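Local coordinates for protein transport protein SECE2 (Mycobacterium tuberculosis, PDB 3ONR) that binds calcium ions at interfaces between three subunits of a hollow, spherical dodecamer and may also sequester other small ligands, at residues S3-I8 / S63-P68; D9-S14 / R57-V62. The protein carries 2 engineered substitutions. All blocks are in the same frame, centred on the assembly; numbering follows the deposited sequence.

Interaction 1: S3-I8 / S63-P68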
loop_
_atom_site.group_PDB
_atom_site.type_symbol
_atom_site.label_atom_id
_atom_site.label_comp_id
_atom_site.label_asym_id
_atom_site.label_seq_id
_atom_site.Cartn_x
_atom_site.Cartn_y
_atom_site.Cartn_z
ATOM N N SER A 3 23.854 13.967 -14.367
ATOM C CA SER A 3 22.600 13.485 -15.013
ATOM C C SER A 3 21.441 13.357 -13.999
ATOM O O SER A 3 21.489 12.588 -13.057
ATOM C CB SER A 3 22.805 12.152 -15.750
ATOM O OG SER A 3 23.944 12.280 -16.598
ATOM N N VAL A 4 20.428 14.152 -14.241
ATOM C CA VAL A 4 19.174 14.103 -13.501
ATOM C C VAL A 4 18.040 13.755 -14.445
ATOM O O VAL A 4 18.041 14.221 -15.584
ATOM C CB VAL A 4 18.954 15.508 -12.823
ATOM C CG1 VAL A 4 17.569 15.525 -12.133
ATOM C CG2 VAL A 4 20.066 15.755 -11.838
ATOM N N TYR A 5 17.019 13.005 -13.993
ATOM C CA TYR A 5 15.992 12.507 -14.858
ATOM C C TYR A 5 14.602 12.948 -14.371
ATOM O O TYR A 5 14.420 13.215 -13.166
ATOM C CB TYR A 5 15.978 10.998 -14.822
ATOM C CG TYR A 5 17.310 10.422 -15.232
ATOM C CD1 TYR A 5 18.366 10.329 -14.326
ATOM C CD2 TYR A 5 17.466 9.875 -16.536
ATOM C CE1 TYR A 5 19.591 9.836 -14.723
ATOM C CE2 TYR A 5 18.736 9.404 -16.974
ATOM C CZ TYR A 5 19.756 9.339 -16.048
ATOM O OH TYR A 5 21.021 8.837 -16.408
ATOM N N LYS A 6 13.695 13.071 -15.302
ATOM C CA LYS A 6 12.314 13.391 -14.971
ATOM C C LYS A 6 11.489 12.158 -15.117
ATOM O O LYS A 6 11.779 11.303 -15.971
ATOM C CB LYS A 6 11.801 14.494 -15.920
ATOM C CG LYS A 6 10.344 14.901 -15.561
ATOM C CD LYS A 6 10.012 16.229 -16.235
ATOM C CE LYS A 6 8.524 16.463 -16.232
ATOM N NZ LYS A 6 7.965 16.813 -14.930
ATOM N N VAL A 7 10.522 11.979 -14.241
ATOM C CA VAL A 7 9.697 10.739 -14.292
ATOM C C VAL A 7 8.274 11.192 -14.574
ATOM O O VAL A 7 7.720 12.036 -13.795
ATOM C CB VAL A 7 9.679 10.054 -12.851
ATOM C CG1 VAL A 7 8.809 8.718 -12.862
ATOM C CG2 VAL A 7 11.055 9.798 -12.445
ATOM N N ILE A 8 7.628 10.585 -15.572
ATOM C CA ILE A 8 6.217 10.932 -15.664
ATOM C C ILE A 8 5.354 9.689 -15.860
ATOM O O ILE A 8 5.875 8.605 -16.165
ATOM C CB ILE A 8 6.014 11.823 -16.881
ATOM C CG1 ILE A 8 6.493 11.064 -18.101
ATOM C CG2 ILE A 8 6.761 13.103 -16.735
ATOM C CD1 ILE A 8 5.912 11.627 -19.356
ATOM N N SER A 63 10.918 7.272 -17.332
ATOM C CA SER A 63 11.790 8.408 -16.985
ATOM C C SER A 63 12.750 8.713 -18.111
ATOM O O SER A 63 13.001 7.857 -18.971
ATOM C CB SER A 63 12.534 8.110 -15.707
ATOM O OG SER A 63 13.251 6.881 -15.826
ATOM N N PHE A 64 13.324 9.911 -18.110
ATOM C CA PHE A 64 14.263 10.326 -19.175
ATOM C C PHE A 64 15.116 11.434 -18.652
ATOM O O PHE A 64 14.749 12.144 -17.697
ATOM C CB PHE A 64 13.480 10.856 -20.443
ATOM C CG PHE A 64 12.324 11.803 -20.108
ATOM C CD1 PHE A 64 12.524 13.167 -20.005
ATOM C CD2 PHE A 64 11.101 11.303 -19.780
ATOM C CE1 PHE A 64 11.488 14.020 -19.629
ATOM C CE2 PHE A 64 10.045 12.153 -19.429
ATOM C CZ PHE A 64 10.235 13.494 -19.338
ATOM N N LYS A 65 16.289 11.521 -19.214
ATOM C CA LYS A 65 17.242 12.622 -18.841
ATOM C C LYS A 65 16.618 14.016 -19.035
ATOM O O LYS A 65 15.927 14.252 -20.034
ATOM C CB LYS A 65 18.506 12.472 -19.683
ATOM C CG LYS A 65 19.730 13.175 -19.145
ATOM C CD LYS A 65 20.987 12.398 -19.577
ATOM C CE LYS A 65 22.210 13.115 -19.141
ATOM N NZ LYS A 65 23.380 12.321 -19.621
ATOM N N MET A 66 16.839 14.934 -18.074
ATOM C CA MET A 66 16.407 16.347 -18.206
ATOM C C MET A 66 17.388 17.044 -19.074
ATOM O O MET A 66 18.527 17.030 -18.739
ATOM C CB MET A 66 16.519 17.089 -16.877
ATOM C CG MET A 66 15.520 16.629 -15.825
ATOM S SD MET A 66 15.675 17.693 -14.336
ATOM C CE MET A 66 14.062 17.131 -13.870
ATOM N N ARG A 67 16.957 17.715 -20.148
ATOM C CA ARG A 67 17.931 18.507 -20.953
ATOM C C ARG A 67 17.950 19.929 -20.419
ATOM O O ARG A 67 16.868 20.466 -20.142
ATOM C CB ARG A 67 17.525 18.497 -22.433
ATOM N N PRO A 68 19.158 20.570 -20.264
ATOM C CA PRO A 68 19.145 21.940 -19.721
ATOM C C PRO A 68 18.310 22.965 -20.528
ATOM O O PRO A 68 17.857 23.953 -19.915
ATOM C CB PRO A 68 20.649 22.374 -19.736
ATOM C CG PRO A 68 21.414 21.048 -19.628
ATOM C CD PRO A 68 20.540 20.058 -20.441
HETATM O O HOH W 1 20.422 16.010 -16.933
#
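Y5 and K65 face one another as a non-hydrogen-bonded pair, CA to CA 4.2 Å, in the antiparallel ladder between the first and last strands of the dodecin beta-alpha-beta-beta fold. Strands 4-8 and 63-65 run with their N-to-C directions 151° apart. K6 and F64 form the hydrogen-bonded pair: K6 N donates to F64 O at 2.8 Å, and F64 N returns to K6 O at 3.0 Å. V7 and S63 form the next non-hydrogen-bonded pair. The pattern outlasts strand 63-65, because M66 N gives V4 O a nearly straight bond of 2.9 Å (N-H...O 174°), while a water accepts from V4 N and donates to M66 O.

On one face, the F64 ring and the aliphatic part of K6 lie side by side and point the same way, with F64 CE1 3.8 Å from K6 CB. A chi1 of 45° sets F64 CG between its own N and carbonyl carbon, which brings the ring back toward the 3-8 strand. There I8 CG1 meets F64 CE2 at the ring edge, in plane, at 3.9 Å. V33 and D35 of the same chain and L72 of a third subunit also touch this ring. M66 crosses V4 obliquely, SD against CG1 at 3.6 Å, and its CE reaches K6 CB. Y5 lays CD2 obliquely near K65 N, with F64 C near the plane at the ring edge. Y5 and V7 also ladder with a strand of a second subunit. K65 runs extended to its end, where NZ makes a weak hydrogen bond of 3.1 Å to S3 OG.

Interaction 2: D9-S14 / R57-V62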
loop_
_atom_site.group_PDB
_atom_site.type_symbol
_atom_site.label_atom_id
_atom_site.label_comp_id
_atom_site.label_asym_id
_atom_site.label_seq_id
_atom_site.Cartn_x
_atom_site.Cartn_y
_atom_site.Cartn_z
ATOM N N ASP A 9 4.059 9.895 -15.689
ATOM C CA ASP A 9 3.058 8.862 -15.841
ATOM C C ASP A 9 2.237 9.199 -17.136
ATOM O O ASP A 9 1.921 10.368 -17.369
ATOM C CB ASP A 9 2.154 8.924 -14.658
ATOM C CG ASP A 9 2.685 8.061 -13.446
ATOM O OD1 ASP A 9 3.794 7.476 -13.529
ATOM O OD2 ASP A 9 1.946 7.989 -12.440
ATOM N N ILE A 10 2.095 8.209 -18.052
ATOM C CA ILE A 10 1.306 8.419 -19.264
ATOM C C ILE A 10 0.285 7.285 -19.358
ATOM O O ILE A 10 0.526 6.189 -18.800
ATOM C CB ILE A 10 2.194 8.357 -20.535
ATOM C CG1 ILE A 10 3.069 7.093 -20.496
ATOM C CG2 ILE A 10 3.108 9.567 -20.573
ATOM C CD1 ILE A 10 3.811 6.907 -21.772
ATOM N N ILE A 11 -0.797 7.542 -20.096
ATOM C CA ILE A 11 -1.859 6.503 -20.270
ATOM C C ILE A 11 -1.993 6.239 -21.735
ATOM O O ILE A 11 -2.210 7.197 -22.509
ATOM C CB ILE A 11 -3.208 6.993 -19.632
ATOM C CG1 ILE A 11 -3.038 7.019 -18.091
ATOM C CG2 ILE A 11 -4.366 6.048 -20.119
ATOM C CD1 ILE A 11 -4.292 7.681 -17.396
ATOM N N GLY A 12 -1.839 4.932 -22.123
ATOM C CA GLY A 12 -2.168 4.581 -23.499
ATOM C C GLY A 12 -3.574 3.957 -23.526
ATOM O O GLY A 12 -4.086 3.460 -22.484
ATOM N N THR A 13 -4.222 4.020 -24.682
ATOM C CA THR A 13 -5.589 3.409 -24.731
ATOM C C THR A 13 -5.677 2.588 -26.046
ATOM O O THR A 13 -4.991 2.905 -27.014
ATOM C CB THR A 13 -6.722 4.486 -24.738
ATOM O OG1 THR A 13 -6.778 5.168 -26.035
ATOM C CG2 THR A 13 -6.543 5.543 -23.648
ATOM N N SER A 14 -6.617 1.657 -26.125
ATOM C CA SER A 14 -6.681 0.728 -27.291
ATOM C C SER A 14 -7.978 -0.002 -27.271
ATOM O O SER A 14 -8.378 -0.474 -26.227
ATOM C CB SER A 14 -5.637 -0.376 -27.138
ATOM O OG SER A 14 -5.588 -1.231 -28.290
ATOM N N ARG A 57 -7.300 0.668 -21.089
ATOM C CA ARG A 57 -6.462 1.840 -20.804
ATOM C C ARG A 57 -5.370 1.432 -19.794
ATOM O O ARG A 57 -5.606 0.610 -18.895
ATOM C CB ARG A 57 -7.283 2.978 -20.186
ATOM C CG ARG A 57 -8.535 3.383 -21.048
ATOM C CD ARG A 57 -9.150 4.721 -20.597
ATOM N NE ARG A 57 -9.682 4.641 -19.236
ATOM C CZ ARG A 57 -10.486 5.539 -18.672
ATOM N NH1 ARG A 57 -10.896 6.609 -19.383
ATOM N NH2 ARG A 57 -10.866 5.362 -17.389
ATOM N N ILE A 58 -4.141 1.937 -19.971
ATOM C CA ILE A 58 -3.045 1.474 -19.094
ATOM C C ILE A 58 -2.118 2.660 -18.759
ATOM O O ILE A 58 -1.784 3.405 -19.662
ATOM C CB ILE A 58 -2.280 0.286 -19.697
ATOM C CG1 ILE A 58 -1.203 -0.243 -18.740
ATOM C CG2 ILE A 58 -1.582 0.704 -21.041
ATOM C CD1 ILE A 58 -0.740 -1.673 -19.185
ATOM N N LYS A 59 -1.845 2.840 -17.458
ATOM C CA LYS A 59 -1.020 3.966 -16.961
ATOM C C LYS A 59 0.362 3.346 -16.781
ATOM O O LYS A 59 0.517 2.296 -16.063
ATOM C CB LYS A 59 -1.571 4.493 -15.604
ATOM C CG LYS A 59 -0.707 5.639 -15.069
ATOM C CD LYS A 59 -1.498 6.503 -14.114
ATOM C CE LYS A 59 -1.773 5.828 -12.829
ATOM N NZ LYS A 59 -2.400 6.853 -11.864
ATOM N N LEU A 60 1.349 4.009 -17.388
ATOM C CA LEU A 60 2.745 3.603 -17.393
ATOM C C LEU A 60 3.630 4.704 -16.762
ATOM O O LEU A 60 3.365 5.862 -16.937
ATOM C CB LEU A 60 3.262 3.446 -18.797
ATOM C CG LEU A 60 2.501 2.416 -19.709
ATOM C CD1 LEU A 60 3.071 2.434 -21.077
ATOM C CD2 LEU A 60 2.650 1.000 -19.095
ATOM N N GLU A 61 4.678 4.287 -16.090
ATOM C CA GLU A 61 5.651 5.300 -15.552
ATOM C C GLU A 61 6.944 5.131 -16.380
ATOM O O GLU A 61 7.452 4.006 -16.510
ATOM C CB GLU A 61 5.907 4.989 -14.072
ATOM C CG GLU A 61 6.862 5.951 -13.384
ATOM C CD GLU A 61 7.263 5.542 -11.953
ATOM O OE1 GLU A 61 8.445 5.660 -11.613
ATOM O OE2 GLU A 61 6.424 5.143 -11.131
ATOM N N VAL A 62 7.480 6.225 -16.917
ATOM C CA VAL A 62 8.750 6.197 -17.649
ATOM C C VAL A 62 9.607 7.368 -17.128
ATOM O O VAL A 62 9.069 8.340 -16.591
ATOM C CB VAL A 62 8.538 6.383 -19.226
ATOM C CG1 VAL A 62 7.739 5.169 -19.749
ATOM C CG2 VAL A 62 7.761 7.686 -19.501
HETATM O O HOH W 2 3.710 6.439 -10.915
HETATM O O HOH W 3 0.196 8.907 -11.019
#
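R57 meets T13 as a non-hydrogen-bonded pair of an antiparallel ladder, where strands 9-14 and 57-62 of the dodecin sheet run 148° apart. The two side chains lie alongside each other and point the same way, T13 CG2 touching R57 CG at 3.9 Å, while R57 NE goes on to a salt bridge with D45 of strand 38-48.

I58 pairs with G12 through two backbone bonds, I58 N to G12 O and G12 N to I58 O, both 2.9 Å. Its side chain lies on the face covered by A21 of helix 18-32, and W18 of a fifth subunit packs on it as well.

K59 returns to the other face, crossing I11; K59 CB and I11 CG1 approach to 3.8 Å. Its chain, turned at chi3 (71°), brings NZ to within 4.5 Å of D9 OD2, beyond salt-bridge range; K59 NZ instead forms its salt bridge outside the two segments, with E61 of a third subunit.

L60 is gripped by I10 through two more bonds, of which L60 N to I10 O is short at 2.7 Å and nearly straight. On the helix-facing side the two side chains cross, I10 CG1 against L60 CB at 4.0 Å, and both rest on A25.

E61 extends its chain past D9, whose OD1 sits 3.3 Å from E61 CB. The two carboxylate planes are 37° apart, OD1 of D9 and OE2 of E61 are 4.3 Å from each other, and a water lies between the two groups within bonding distance of both. Two acids this close would probably raise each other's proton affinity. K59 nearby, and the K59 of a second subunit that forms a salt bridge with E61, probably offset the repulsion in part.

How the interactions relate
Interactions 1 and 2 are successive lengths of a single ladder between strands 4-14 and 54-65, with centres 18 Å apart and the second nested inside the chain loop closed by the first. Their junction is continuous: I8 N lies 2.9 Å from V62 O, a probable hydrogen bond, and V7 CG1 packs 3.3 Å from E61 OE1. Interaction 1 lies away from the calcium site. Interaction 2 is nearer, the I58 side chain being about 9 Å from a bound calcium ion and about 7 Å from the side chain of E19, a calcium ligand shared between neighbouring subunits. Strand 4-14 also ladders antiparallel with other subunits, Y5 and V7 with the second, D9 to I11 with the third, continuing the sheet across both interfaces.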